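Local coordinates for protein desulfoferrodoxin (Rbo) (Treponema pallidum subsp. pallidum str. Nichols, PDB 1Y07) that binds a mononuclear iron(III) ion and, as a superoxide reductase of the desulfoferrodoxin family, probably reduces superoxide to hydrogen peroxide, at residues 50-55 and 113-118; 61-66 and 81-86; 70-75 and 92-97; 74-79 and 118-123. All coordinates share one frame; numbering follows the deposited sequence.

Contact 1. Residues 50-55 and 113-118; sequences HIPVVE and LEAYEF. With FE (Fe (III) ion), chain H.
His-50, just before strand 52-57, and Glu-117 meet at the iron-site end of the interface between the two facing sheets of the immunoglobulin-like beta-sandwich. Oxygen OE1 of Glu-117 lies only 2.6 Å from the carbonyl O of His-50, and it also lies at the edge of the imidazole, near the ring plane, 3.5 Å from His-50 CD2. Ring and carboxylate are nearly coplanar, with 19° between their planes. Glu-117 gets there by pointing CG between its own N and C (chi1 68°) and then bending at chi2, which turns the acid toward the His-50 carbonyl; two oxygens this close suggest that the acid probably carries a proton and donates it, which a buried glutamic acid could do. The imidazole itself is fixed from several sides: NE2 binds the iron at 2.3 Å, ND1 gives its hydrogen to Ala-46 O, and the ring stacks on Trp-125.

Farther from the metal the contact turns apolar. Strand 52-55 crosses strand 113-118 at 139° with 7.4 Å between the axes, so side chains rather than backbone bonds fill the gap. Ala-115, small enough for so close a crossing, receives two neighbours on its methyl: Pro-52 CB at 4.1 Å and Val-54 CG2. The compact, rigid ring of Pro-52 also sits over the opposing backbone, CG 3.6 Å from Ala-115 O. On the Val-54 side, CG2 comes 3.7 Å from Ala-115 CB.

Contact 2. Residues 61-66 and 81-86; sequences VKVKVG and VCLKTR
The hydrophobic core of the beta-sandwich runs through this contact, where Val-63 and Val-81 face each other from opposite sheets. Strands 61-65 and 81-85 have 9.2 Å between their axes and run at 136° to one another, too far apart for backbone pairing, and side chains alone bridge the gap. Val-63 and Val-81 reach tip to tip, CG1 of one 3.7 Å from CG1 of the other. In both valines CG1 is anti to the backbone N (chi1 179° and 171°), which sets CG1 nearest the other valine.

Toward Val-61 the strands stand wider: the CA atoms of Val-61 and Leu-83 are 9.0 Å apart. Leucine, one carbon longer than valine, spans the extra distance, its forked end taking Val-61 CG1 at 4.1 Å from Leu-83 CD2. Leu-83 CD1 also approaches Val-63 CG2, at 4.2 Å, so one leucine packs against two successive inward residues of the other strand. At the end nearer the iron the contact thins, with Val-65 CG2 4.3 Å from Val-81 CG2.

The alternation turns Lys-64 away from the interface, where it forms a salt bridge with Glu-101, and Lys-84 lies on the other face of its strand from Leu-83 and hydrogen-bonds Arg-3 O. Beta-branched valines suit the extended backbone and keep the inward face compact. Because no hydrogen bond or charge crosses between the strands, the contact is one of dispersion and water exclusion, and the fit here depends on the shapes of the side chains rather than on bond direction.

Contact 3. Residues 70-75 and 92-97; sequences HPMTPE and KELPVD. With FE (Fe (III) ion), chain H.
His-70 ND1 donates a short hydrogen bond, 2.6 Å, to Pro-71 O, a bond that would steady the loop from which Met-72 reaches across to Leu-94 and Pro-95. The loop lies at the iron-bearing end of the immunoglobulin-like beta-sandwich, between strands 60-65 and 78-85, and meets the chain as it leaves strand 88-93. The bond uses a carbonyl lone pair and lies almost in the imidazole plane, with an N-H...O angle of 156°. One face of the ring is overlain toward its rim by Pro-71 CD. With ND1 held in this way, the far nitrogen NE2 is directed at the iron, 2.4 Å away; histidine serves both tasks because its two nitrogens lie at different points on the rim of one flat ring.

Across the contact Met-72 does most of the work. Bends at chi2 (-69°) and chi3 curl its flexible chain so that methyl CE lies 4.1 Å from Leu-94 CB and 3.4 Å from Pro-95 O. Leu-94 is the buried partner, its side chain also packing on Val-81 and Val-102. The backbones themselves are not bonded: Met-72 O and Val-96 O are both acceptors and stand 3.1 Å apart. The outer part of the contact is carried by Val-96, which also packs on Tyr-77. Its CG2, anti to the backbone N, lies 3.7 Å from Thr-73 O.

Contact 4. Residues 74-79 and 118-123; sequences PEHYIA and FCNLHG. With FE (Fe (III) ion), chain H.
Cys-119 and His-76 bind the same iron, and the close-packed part of the contact is the strand pairing next to it, where the two central strands of the four-stranded sheet of the beta-sandwich pair. Ile-78 and Cys-119 form an antiparallel non-hydrogen-bonded pair, flanked by bonds from Ala-79 N to Phe-118 O, 2.8 Å, and from Asn-120 N to Tyr-77 O. Asn-120 then completes a reciprocal grip: its OD1 accepts Tyr-77 N at 3.0 Å, with the donor tilted 35° from the carbonyl plane, while its amide stacks on the tyrosine ring, the planes 9° apart. A small amide suits this place, offering both a flat face and an acceptor.

Three ligands come from here, His-76 NE2, Cys-119 SG and His-122 ND1, each 2.1 Å from the iron; His-50 and His-70 complete a four-histidine, one-cysteine site of the kind known in superoxide reductases. His-122 and Gly-123 both face Cys-119 in a classic beta bulge, consistent with His-122 being turned toward the metal.

The outer side is looser. Exposed Leu-121 lays CD1 over a face of the His-76 ring, 4.0 Å from its centroid, and exposed Glu-75 receives at its O a weak bond from Asn-120 ND2, 3.4 Å. The sulfur of Cys-119 is approached from within its own segment, as weak hydrogen bonds from Leu-121 N and His-122 N, the latter 3.2 Å long, end on Cys-119 SG.

Contacts 1 and 2 lie in the body of the sandwich, their centres 5 Å apart; contacts 3 and 4, 7 Å apart, lie toward the iron end, about 14 to 16 Å from the first two. Strand 112-119 serves contacts 1 and 4, and strand 78-85 contacts 2 and 4; strand 88-93 of contact 3 flanks 78-85 in the same four-stranded sheet, whereas 52-57 and 60-65 are neighbours in the other. Along the chain, contacts 2 and 3 nest inside contact 1, contact 4 crosses contact 1, and contact 2 crosses contacts 3 and 4. Contacts 1, 3 and 4 reach the iron, whose five ligands, from strand ends and loops, converge at one end of the sandwich.

Contact 1. Residues 50-55 and 113-118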
loop_
_atom_site.group_PDB
_atom_site.type_symbol
_atom_site.label_atom_id
_atom_site.label_comp_id
_atom_site.label_asym_id
_atom_site.label_seq_id
_atom_site.Cartn_x
_atom_site.Cartn_y
_atom_site.Cartn_z
ATOM N N HIS B 50 20.383 1.056 -8.391
ATOM C CA HIS B 50 19.317 0.689 -7.424
ATOM C C HIS B 50 18.575 1.814 -6.712
ATOM O O HIS B 50 17.414 1.599 -6.345
ATOM C CB HIS B 50 19.800 -0.345 -6.370
ATOM C CG HIS B 50 20.064 -1.709 -6.941
ATOM N ND1 HIS B 50 21.314 -2.091 -7.409
ATOM C CD2 HIS B 50 19.232 -2.760 -7.165
ATOM C CE1 HIS B 50 21.229 -3.320 -7.895
ATOM N NE2 HIS B 50 19.961 -3.728 -7.811
ATOM N N ILE B 51 19.185 2.991 -6.514
ATOM C CA ILE B 51 18.450 4.103 -5.889
ATOM C C ILE B 51 17.371 4.686 -6.822
ATOM O O ILE B 51 17.703 5.131 -7.919
ATOM C CB ILE B 51 19.399 5.219 -5.400
ATOM C CG1 ILE B 51 20.240 4.690 -4.244
ATOM C CG2 ILE B 51 18.608 6.484 -5.022
ATOM C CD1 ILE B 51 21.095 5.683 -3.675
ATOM N N PRO B 52 16.111 4.740 -6.372
ATOM C CA PRO B 52 15.021 5.291 -7.172
ATOM C C PRO B 52 15.191 6.800 -7.380
ATOM O O PRO B 52 15.542 7.533 -6.436
ATOM C CB PRO B 52 13.738 4.937 -6.362
ATOM C CG PRO B 52 14.161 4.555 -5.071
ATOM C CD PRO B 52 15.629 4.284 -5.063
ATOM N N VAL B 53 15.034 7.219 -8.638
ATOM C CA VAL B 53 14.997 8.608 -9.018
ATOM C C VAL B 53 13.548 9.006 -9.188
ATOM O O VAL B 53 12.827 8.365 -9.936
ATOM C CB VAL B 53 15.802 8.851 -10.358
ATOM C CG1 VAL B 53 15.517 10.233 -10.969
ATOM C CG2 VAL B 53 17.304 8.659 -10.135
ATOM N N VAL B 54 13.150 10.091 -8.524
ATOM C CA VAL B 54 11.778 10.587 -8.538
ATOM C C VAL B 54 11.673 11.848 -9.401
ATOM O O VAL B 54 12.488 12.751 -9.293
ATOM C CB VAL B 54 11.264 10.836 -7.061
ATOM C CG1 VAL B 54 9.839 11.332 -7.043
ATOM C CG2 VAL B 54 11.408 9.546 -6.231
ATOM N N GLU B 55 10.679 11.885 -10.280
ATOM C CA GLU B 55 10.486 12.991 -11.222
ATOM C C GLU B 55 9.011 13.349 -11.223
ATOM O O GLU B 55 8.187 12.578 -11.698
ATOM C CB GLU B 55 10.909 12.595 -12.625
ATOM C CG GLU B 55 12.396 12.338 -12.784
ATOM C CD GLU B 55 12.785 12.000 -14.206
ATOM O OE1 GLU B 55 11.884 11.766 -15.062
ATOM O OE2 GLU B 55 14.011 11.974 -14.470
ATOM N N LEU B 113 6.717 11.955 -0.675
ATOM C CA LEU B 113 7.752 11.968 0.380
ATOM C C LEU B 113 8.966 11.115 0.047
ATOM O O LEU B 113 10.101 11.554 0.215
ATOM C CB LEU B 113 7.196 11.519 1.726
ATOM C CG LEU B 113 6.191 12.469 2.374
ATOM C CD1 LEU B 113 5.610 11.838 3.628
ATOM C CD2 LEU B 113 6.817 13.839 2.719
ATOM N N GLU B 114 8.755 9.887 -0.394
ATOM C CA GLU B 114 9.847 8.919 -0.549
ATOM C C GLU B 114 9.428 7.779 -1.458
ATOM O O GLU B 114 8.275 7.397 -1.491
ATOM C CB GLU B 114 10.279 8.358 0.815
ATOM C CG GLU B 114 11.557 7.526 0.796
ATOM C CD GLU B 114 12.193 7.367 2.191
ATOM O OE1 GLU B 114 13.437 7.173 2.289
ATOM O OE2 GLU B 114 11.457 7.450 3.193
ATOM N N ALA B 115 10.383 7.258 -2.201
ATOM C CA ALA B 115 10.174 6.103 -3.052
ATOM C C ALA B 115 11.073 4.980 -2.597
ATOM O O ALA B 115 12.170 5.248 -2.124
ATOM C CB ALA B 115 10.444 6.440 -4.503
ATOM N N TYR B 116 10.615 3.739 -2.795
ATOM C CA TYR B 116 11.288 2.498 -2.396
ATOM C C TYR B 116 11.158 1.525 -3.550
ATOM O O TYR B 116 10.134 1.485 -4.156
ATOM C CB TYR B 116 10.679 1.873 -1.131
ATOM C CG TYR B 116 10.478 2.844 0.013
ATOM C CD1 TYR B 116 9.404 3.716 0.005
ATOM C CD2 TYR B 116 11.387 2.917 1.076
ATOM C CE1 TYR B 116 9.194 4.623 1.036
ATOM C CE2 TYR B 116 11.174 3.814 2.122
ATOM C CZ TYR B 116 10.077 4.678 2.071
ATOM O OH TYR B 116 9.828 5.632 3.049
ATOM N N GLU B 117 12.229 0.797 -3.882
ATOM C CA GLU B 117 12.196 -0.228 -4.958
ATOM C C GLU B 117 12.805 -1.501 -4.439
ATOM O O GLU B 117 13.742 -1.455 -3.646
ATOM C CB GLU B 117 12.901 0.236 -6.236
ATOM C CG GLU B 117 14.405 0.385 -6.123
ATOM C CD GLU B 117 15.216 -0.895 -6.363
ATOM O OE1 GLU B 117 16.464 -0.842 -6.280
ATOM O OE2 GLU B 117 14.654 -1.963 -6.590
ATOM N N PHE B 118 12.267 -2.640 -4.851
ATOM C CA PHE B 118 12.819 -3.946 -4.515
ATOM C C PHE B 118 13.416 -4.654 -5.733
ATOM O O PHE B 118 12.707 -4.921 -6.705
ATOM C CB PHE B 118 11.711 -4.852 -3.920
ATOM C CG PHE B 118 12.200 -6.258 -3.570
ATOM C CD1 PHE B 118 13.127 -6.451 -2.566
ATOM C CD2 PHE B 118 11.726 -7.370 -4.250
ATOM C CE1 PHE B 118 13.585 -7.719 -2.266
ATOM C CE2 PHE B 118 12.187 -8.653 -3.932
ATOM C CZ PHE B 118 13.101 -8.819 -2.958
HETATM FE FE FE H . 19.619 -5.802 -8.633
#

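Contact 2. Residues 61-66 and 81-86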
loop_
_atom_site.group_PDB
_atom_site.type_symbol
_atom_site.label_atom_id
_atom_site.label_comp_id
_atom_site.label_asym_id
_atom_site.label_seq_id
_atom_site.Cartn_x
_atom_site.Cartn_y
_atom_site.Cartn_z
ATOM N N VAL B 61 3.989 11.216 -10.659
ATOM C CA VAL B 61 5.317 10.979 -10.094
ATOM C C VAL B 61 5.855 9.776 -10.808
ATOM O O VAL B 61 5.299 8.674 -10.679
ATOM C CB VAL B 61 5.218 10.646 -8.589
ATOM C CG1 VAL B 61 6.600 10.246 -8.031
ATOM C CG2 VAL B 61 4.604 11.794 -7.785
ATOM N N LYS B 62 6.913 9.952 -11.581
ATOM C CA LYS B 62 7.559 8.860 -12.283
ATOM C C LYS B 62 8.724 8.438 -11.437
ATOM O O LYS B 62 9.485 9.290 -10.953
ATOM C CB LYS B 62 8.043 9.320 -13.644
ATOM C CG LYS B 62 8.615 8.240 -14.570
ATOM C CD LYS B 62 9.301 8.891 -15.773
ATOM C CE LYS B 62 8.596 8.583 -17.094
ATOM N NZ LYS B 62 9.573 8.675 -18.241
ATOM N N VAL B 63 8.857 7.145 -11.227
ATOM C CA VAL B 63 9.988 6.614 -10.489
ATOM C C VAL B 63 10.852 5.746 -11.393
ATOM O O VAL B 63 10.375 4.816 -11.980
ATOM C CB VAL B 63 9.569 5.785 -9.291
ATOM C CG1 VAL B 63 10.817 5.248 -8.608
ATOM C CG2 VAL B 63 8.684 6.645 -8.332
ATOM N N LYS B 64 12.142 6.068 -11.502
ATOM C CA LYS B 64 13.062 5.336 -12.392
ATOM C C LYS B 64 14.171 4.661 -11.571
ATOM O O LYS B 64 14.709 5.295 -10.670
ATOM C CB LYS B 64 13.759 6.266 -13.396
ATOM C CG LYS B 64 12.919 7.354 -14.087
ATOM C CD LYS B 64 13.827 8.181 -15.003
ATOM C CE LYS B 64 14.217 7.382 -16.213
ATOM N NZ LYS B 64 13.063 6.616 -16.754
ATOM N N VAL B 65 14.469 3.393 -11.851
ATOM C CA VAL B 65 15.409 2.637 -11.031
ATOM C C VAL B 65 16.610 2.497 -11.913
ATOM O O VAL B 65 16.606 1.748 -12.904
ATOM C CB VAL B 65 14.816 1.322 -10.467
ATOM C CG1 VAL B 65 15.816 0.598 -9.520
ATOM C CG2 VAL B 65 13.564 1.662 -9.687
ATOM N N GLY B 66 17.625 3.255 -11.493
ATOM C CA GLY B 66 18.476 3.957 -12.380
ATOM C C GLY B 66 18.445 5.478 -12.481
ATOM O O GLY B 66 17.594 6.051 -13.179
ATOM N N VAL B 81 7.808 -0.943 -6.986
ATOM C CA VAL B 81 8.158 0.354 -6.450
ATOM C C VAL B 81 7.006 0.752 -5.530
ATOM O O VAL B 81 5.822 0.572 -5.891
ATOM C CB VAL B 81 8.329 1.432 -7.571
ATOM C CG1 VAL B 81 8.475 2.822 -6.983
ATOM C CG2 VAL B 81 9.510 1.049 -8.474
ATOM N N CYS B 82 7.356 1.258 -4.369
ATOM C CA CYS B 82 6.406 1.764 -3.369
ATOM C C CYS B 82 6.658 3.271 -3.205
ATOM O O CYS B 82 7.802 3.706 -3.150
ATOM C CB CYS B 82 6.605 1.015 -2.058
ATOM S SG CYS B 82 5.662 1.628 -0.665
ATOM N N LEU B 83 5.601 4.054 -3.118
ATOM C CA LEU B 83 5.669 5.479 -2.925
ATOM C C LEU B 83 4.986 5.829 -1.653
ATOM O O LEU B 83 3.842 5.422 -1.424
ATOM C CB LEU B 83 4.950 6.171 -4.079
ATOM C CG LEU B 83 5.315 7.614 -4.360
ATOM C CD1 LEU B 83 6.712 7.770 -4.755
ATOM C CD2 LEU B 83 4.315 8.179 -5.384
ATOM N N LYS B 84 5.699 6.524 -0.780
ATOM C CA LYS B 84 5.062 7.105 0.365
ATOM C C LYS B 84 4.809 8.579 0.029
ATOM O O LYS B 84 5.707 9.241 -0.461
ATOM C CB LYS B 84 5.953 7.025 1.619
ATOM C CG LYS B 84 5.308 7.836 2.747
ATOM C CD LYS B 84 5.940 7.624 4.090
ATOM C CE LYS B 84 7.248 8.270 4.241
ATOM N NZ LYS B 84 7.724 8.060 5.639
ATOM N N THR B 85 3.598 9.052 0.263
ATOM C CA THR B 85 3.208 10.434 0.071
ATOM C C THR B 85 2.684 10.962 1.395
ATOM O O THR B 85 2.534 10.218 2.381
ATOM C CB THR B 85 2.141 10.598 -1.026
ATOM O OG1 THR B 85 0.898 10.026 -0.607
ATOM C CG2 THR B 85 2.503 9.813 -2.310
ATOM N N ARG B 86 2.399 12.263 1.415
ATOM C CA ARG B 86 1.867 12.905 2.611
ATOM C C ARG B 86 0.562 12.279 3.057
ATOM O O ARG B 86 0.336 12.094 4.268
ATOM C CB ARG B 86 1.729 14.427 2.403
ATOM C CG ARG B 86 3.110 15.166 2.514
ATOM C CD ARG B 86 3.045 16.658 2.928
ATOM N NE ARG B 86 3.535 16.855 4.300
ATOM C CZ ARG B 86 3.648 18.043 4.922
ATOM N NH1 ARG B 86 3.320 19.191 4.300
ATOM N NH2 ARG B 86 4.114 18.095 6.182
#

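Contact 3. Residues 70-75 and 92-97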
loop_
_atom_site.group_PDB
_atom_site.type_symbol
_atom_site.label_atom_id
_atom_site.label_comp_id
_atom_site.label_asym_id
_atom_site.label_seq_id
_atom_site.Cartn_x
_atom_site.Cartn_y
_atom_site.Cartn_z
ATOM N N HIS B 70 18.494 -0.091 -14.344
ATOM C CA HIS B 70 18.669 -1.427 -13.792
ATOM C C HIS B 70 18.146 -2.483 -14.752
ATOM O O HIS B 70 17.175 -2.245 -15.465
ATOM C CB HIS B 70 17.870 -1.539 -12.481
ATOM C CG HIS B 70 18.115 -2.806 -11.714
ATOM N ND1 HIS B 70 17.598 -4.031 -12.092
ATOM C CD2 HIS B 70 18.827 -3.031 -10.585
ATOM C CE1 HIS B 70 17.974 -4.950 -11.224
ATOM N NE2 HIS B 70 18.712 -4.367 -10.295
ATOM N N PRO B 71 18.759 -3.661 -14.739
ATOM C CA PRO B 71 18.252 -4.833 -15.455
ATOM C C PRO B 71 16.780 -5.165 -15.195
ATOM O O PRO B 71 16.315 -5.105 -14.078
ATOM C CB PRO B 71 19.139 -5.966 -14.939
ATOM C CG PRO B 71 20.407 -5.311 -14.633
ATOM C CD PRO B 71 20.055 -3.957 -14.090
ATOM N N MET B 72 16.090 -5.516 -16.265
ATOM C CA MET B 72 14.777 -6.091 -16.197
ATOM C C MET B 72 14.764 -7.396 -17.019
ATOM O O MET B 72 14.302 -7.430 -18.190
ATOM C CB MET B 72 13.756 -5.075 -16.709
ATOM C CG MET B 72 13.651 -3.805 -15.885
ATOM S SD MET B 72 12.924 -4.097 -14.281
ATOM C CE MET B 72 11.295 -4.401 -14.689
ATOM N N THR B 73 15.319 -8.445 -16.406
ATOM C CA THR B 73 15.366 -9.810 -16.954
ATOM C C THR B 73 14.761 -10.803 -15.975
ATOM O O THR B 73 14.654 -10.504 -14.794
ATOM C CB THR B 73 16.829 -10.252 -17.195
ATOM O OG1 THR B 73 17.471 -10.525 -15.939
ATOM C CG2 THR B 73 17.656 -9.145 -17.826
ATOM N N PRO B 74 14.422 -12.013 -16.420
ATOM C CA PRO B 74 13.791 -12.980 -15.502
ATOM C C PRO B 74 14.655 -13.345 -14.283
ATOM O O PRO B 74 14.114 -13.679 -13.237
ATOM C CB PRO B 74 13.553 -14.211 -16.391
ATOM C CG PRO B 74 13.588 -13.682 -17.799
ATOM C CD PRO B 74 14.614 -12.578 -17.771
ATOM N N GLU B 75 15.975 -13.265 -14.407
ATOM C CA GLU B 75 16.884 -13.688 -13.321
ATOM C C GLU B 75 17.250 -12.524 -12.382
ATOM O O GLU B 75 17.606 -12.731 -11.213
ATOM C CB GLU B 75 18.159 -14.318 -13.901
ATOM C CG GLU B 75 17.927 -15.405 -14.957
ATOM C CD GLU B 75 17.650 -14.863 -16.366
ATOM O OE1 GLU B 75 18.504 -14.151 -16.936
ATOM O OE2 GLU B 75 16.572 -15.158 -16.920
ATOM N N LYS B 92 3.162 -0.422 -6.821
ATOM C CA LYS B 92 2.913 -1.054 -8.110
ATOM C C LYS B 92 4.021 -2.023 -8.433
ATOM O O LYS B 92 5.217 -1.696 -8.340
ATOM C CB LYS B 92 2.874 0.028 -9.241
ATOM C CG LYS B 92 1.659 0.947 -9.183
ATOM C CD LYS B 92 1.595 1.959 -10.332
ATOM C CE LYS B 92 0.216 2.535 -10.540
ATOM N NZ LYS B 92 0.127 3.367 -11.687
ATOM N N GLU B 93 3.634 -3.218 -8.847
ATOM C CA GLU B 93 4.597 -4.177 -9.371
ATOM C C GLU B 93 4.980 -3.754 -10.789
ATOM O O GLU B 93 4.184 -3.178 -11.514
ATOM C CB GLU B 93 4.015 -5.580 -9.347
ATOM C CG GLU B 93 3.748 -6.024 -7.930
ATOM C CD GLU B 93 3.086 -7.396 -7.764
ATOM O OE1 GLU B 93 2.500 -7.896 -8.744
ATOM O OE2 GLU B 93 3.129 -7.955 -6.630
ATOM N N LEU B 94 6.208 -4.011 -11.182
ATOM C CA LEU B 94 6.695 -3.692 -12.532
ATOM C C LEU B 94 6.658 -4.934 -13.482
ATOM O O LEU B 94 7.106 -6.003 -13.090
ATOM C CB LEU B 94 8.155 -3.236 -12.411
ATOM C CG LEU B 94 8.319 -1.719 -12.245
ATOM C CD1 LEU B 94 7.862 -1.204 -10.906
ATOM C CD2 LEU B 94 9.763 -1.344 -12.429
ATOM N N PRO B 95 6.109 -4.817 -14.699
ATOM C CA PRO B 95 6.205 -5.905 -15.690
ATOM C C PRO B 95 7.667 -6.214 -15.939
ATOM O O PRO B 95 8.436 -5.275 -16.210
ATOM C CB PRO B 95 5.537 -5.299 -16.932
ATOM C CG PRO B 95 4.579 -4.317 -16.358
ATOM C CD PRO B 95 5.323 -3.699 -15.223
ATOM N N VAL B 96 8.039 -7.487 -15.804
ATOM C CA VAL B 96 9.458 -7.902 -15.846
ATOM C C VAL B 96 10.103 -7.625 -17.209
ATOM O O VAL B 96 11.323 -7.406 -17.302
ATOM C CB VAL B 96 9.641 -9.392 -15.476
ATOM C CG1 VAL B 96 9.172 -10.307 -16.618
ATOM C CG2 VAL B 96 11.111 -9.676 -15.122
ATOM N N ASP B 97 9.270 -7.601 -18.252
ATOM C CA ASP B 97 9.766 -7.334 -19.610
ATOM C C ASP B 97 9.593 -5.878 -20.105
ATOM O O ASP B 97 9.746 -5.579 -21.293
ATOM C CB ASP B 97 9.160 -8.340 -20.589
ATOM C CG ASP B 97 7.649 -8.344 -20.574
ATOM O OD1 ASP B 97 7.038 -7.863 -19.576
ATOM O OD2 ASP B 97 6.986 -8.812 -21.533
HETATM FE FE FE H . 19.619 -5.802 -8.633
#

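Contact 4. Residues 74-79 and 118-123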
loop_
_atom_site.group_PDB
_atom_site.type_symbol
_atom_site.label_atom_id
_atom_site.label_comp_id
_atom_site.label_asym_id
_atom_site.label_seq_id
_atom_site.Cartn_x
_atom_site.Cartn_y
_atom_site.Cartn_z
ATOM N N PRO B 74 14.422 -12.013 -16.420
ATOM C CA PRO B 74 13.791 -12.980 -15.502
ATOM C C PRO B 74 14.655 -13.345 -14.283
ATOM O O PRO B 74 14.114 -13.679 -13.237
ATOM C CB PRO B 74 13.553 -14.211 -16.391
ATOM C CG PRO B 74 13.588 -13.682 -17.799
ATOM C CD PRO B 74 14.614 -12.578 -17.771
ATOM N N GLU B 75 15.975 -13.265 -14.407
ATOM C CA GLU B 75 16.884 -13.688 -13.321
ATOM C C GLU B 75 17.250 -12.524 -12.382
ATOM O O GLU B 75 17.606 -12.731 -11.213
ATOM C CB GLU B 75 18.159 -14.318 -13.901
ATOM C CG GLU B 75 17.927 -15.405 -14.957
ATOM C CD GLU B 75 17.650 -14.863 -16.366
ATOM O OE1 GLU B 75 18.504 -14.151 -16.936
ATOM O OE2 GLU B 75 16.572 -15.158 -16.920
ATOM N N HIS B 76 17.155 -11.314 -12.923
ATOM C CA HIS B 76 17.518 -10.082 -12.251
ATOM C C HIS B 76 16.622 -8.927 -12.695
ATOM O O HIS B 76 16.707 -8.447 -13.831
ATOM C CB HIS B 76 18.964 -9.766 -12.545
ATOM C CG HIS B 76 19.542 -8.711 -11.673
ATOM N ND1 HIS B 76 20.692 -8.033 -12.004
ATOM C CD2 HIS B 76 19.137 -8.216 -10.476
ATOM C CE1 HIS B 76 20.982 -7.173 -11.045
ATOM N NE2 HIS B 76 20.049 -7.257 -10.109
ATOM N N TYR B 77 15.748 -8.487 -11.793
ATOM C CA TYR B 77 14.705 -7.513 -12.142
ATOM C C TYR B 77 14.283 -6.657 -10.943
ATOM O O TYR B 77 14.473 -7.056 -9.782
ATOM C CB TYR B 77 13.482 -8.258 -12.692
ATOM C CG TYR B 77 12.928 -9.307 -11.761
ATOM C CD1 TYR B 77 11.948 -8.977 -10.845
ATOM C CD2 TYR B 77 13.395 -10.619 -11.769
ATOM C CE1 TYR B 77 11.440 -9.925 -9.951
ATOM C CE2 TYR B 77 12.893 -11.581 -10.871
ATOM C CZ TYR B 77 11.907 -11.222 -9.967
ATOM O OH TYR B 77 11.356 -12.124 -9.073
ATOM N N ILE B 78 13.695 -5.498 -11.234
ATOM C CA ILE B 78 12.975 -4.708 -10.206
ATOM C C ILE B 78 11.542 -5.214 -10.125
ATOM O O ILE B 78 10.775 -5.160 -11.091
ATOM C CB ILE B 78 12.976 -3.203 -10.535
ATOM C CG1 ILE B 78 14.403 -2.681 -10.770
ATOM C CG2 ILE B 78 12.289 -2.446 -9.416
ATOM C CD1 ILE B 78 15.399 -3.106 -9.688
ATOM N N ALA B 79 11.160 -5.658 -8.943
ATOM C CA ALA B 79 9.870 -6.310 -8.724
ATOM C C ALA B 79 8.750 -5.313 -8.569
ATOM O O ALA B 79 7.673 -5.488 -9.135
ATOM C CB ALA B 79 9.944 -7.141 -7.518
ATOM N N PHE B 118 12.267 -2.640 -4.851
ATOM C CA PHE B 118 12.819 -3.946 -4.515
ATOM C C PHE B 118 13.416 -4.654 -5.733
ATOM O O PHE B 118 12.707 -4.921 -6.705
ATOM C CB PHE B 118 11.711 -4.852 -3.920
ATOM C CG PHE B 118 12.200 -6.258 -3.570
ATOM C CD1 PHE B 118 13.127 -6.451 -2.566
ATOM C CD2 PHE B 118 11.726 -7.370 -4.250
ATOM C CE1 PHE B 118 13.585 -7.719 -2.266
ATOM C CE2 PHE B 118 12.187 -8.653 -3.932
ATOM C CZ PHE B 118 13.101 -8.819 -2.958
ATOM N N CYS B 119 14.706 -4.978 -5.639
ATOM C CA CYS B 119 15.364 -5.832 -6.623
ATOM C C CYS B 119 15.398 -7.277 -6.093
ATOM O O CYS B 119 15.676 -7.528 -4.932
ATOM C CB CYS B 119 16.760 -5.316 -6.909
ATOM S SG CYS B 119 17.830 -6.545 -7.720
ATOM N N ASN B 120 15.101 -8.238 -6.946
ATOM C CA ASN B 120 14.945 -9.612 -6.488
ATOM C C ASN B 120 16.269 -10.179 -5.994
ATOM O O ASN B 120 16.292 -11.061 -5.130
ATOM C CB ASN B 120 14.344 -10.481 -7.596
ATOM C CG ASN B 120 15.378 -10.984 -8.561
ATOM O OD1 ASN B 120 15.999 -10.206 -9.304
ATOM N ND2 ASN B 120 15.548 -12.297 -8.587
ATOM N N LEU B 121 17.359 -9.627 -6.502
ATOM C CA LEU B 121 18.695 -10.044 -6.077
ATOM C C LEU B 121 19.357 -9.112 -5.050
ATOM O O LEU B 121 20.159 -9.580 -4.260
ATOM C CB LEU B 121 19.621 -10.197 -7.297
ATOM C CG LEU B 121 19.224 -11.250 -8.344
ATOM C CD1 LEU B 121 20.357 -11.476 -9.297
ATOM C CD2 LEU B 121 18.787 -12.599 -7.705
ATOM N N HIS B 122 19.059 -7.817 -5.069
ATOM C CA HIS B 122 19.771 -6.834 -4.231
ATOM C C HIS B 122 18.909 -6.201 -3.105
ATOM O O HIS B 122 19.397 -5.371 -2.318
ATOM C CB HIS B 122 20.379 -5.712 -5.095
ATOM C CG HIS B 122 21.442 -6.172 -6.044
ATOM N ND1 HIS B 122 21.186 -6.498 -7.361
ATOM C CD2 HIS B 122 22.773 -6.353 -5.865
ATOM C CE1 HIS B 122 22.313 -6.861 -7.949
ATOM N NE2 HIS B 122 23.289 -6.782 -7.067
ATOM N N GLY B 123 17.641 -6.580 -3.004
ATOM C CA GLY B 123 16.804 -6.078 -1.919
ATOM C C GLY B 123 16.219 -4.667 -2.087
ATOM O O GLY B 123 16.123 -4.143 -3.202
HETATM FE FE FE H . 19.619 -5.802 -8.633
#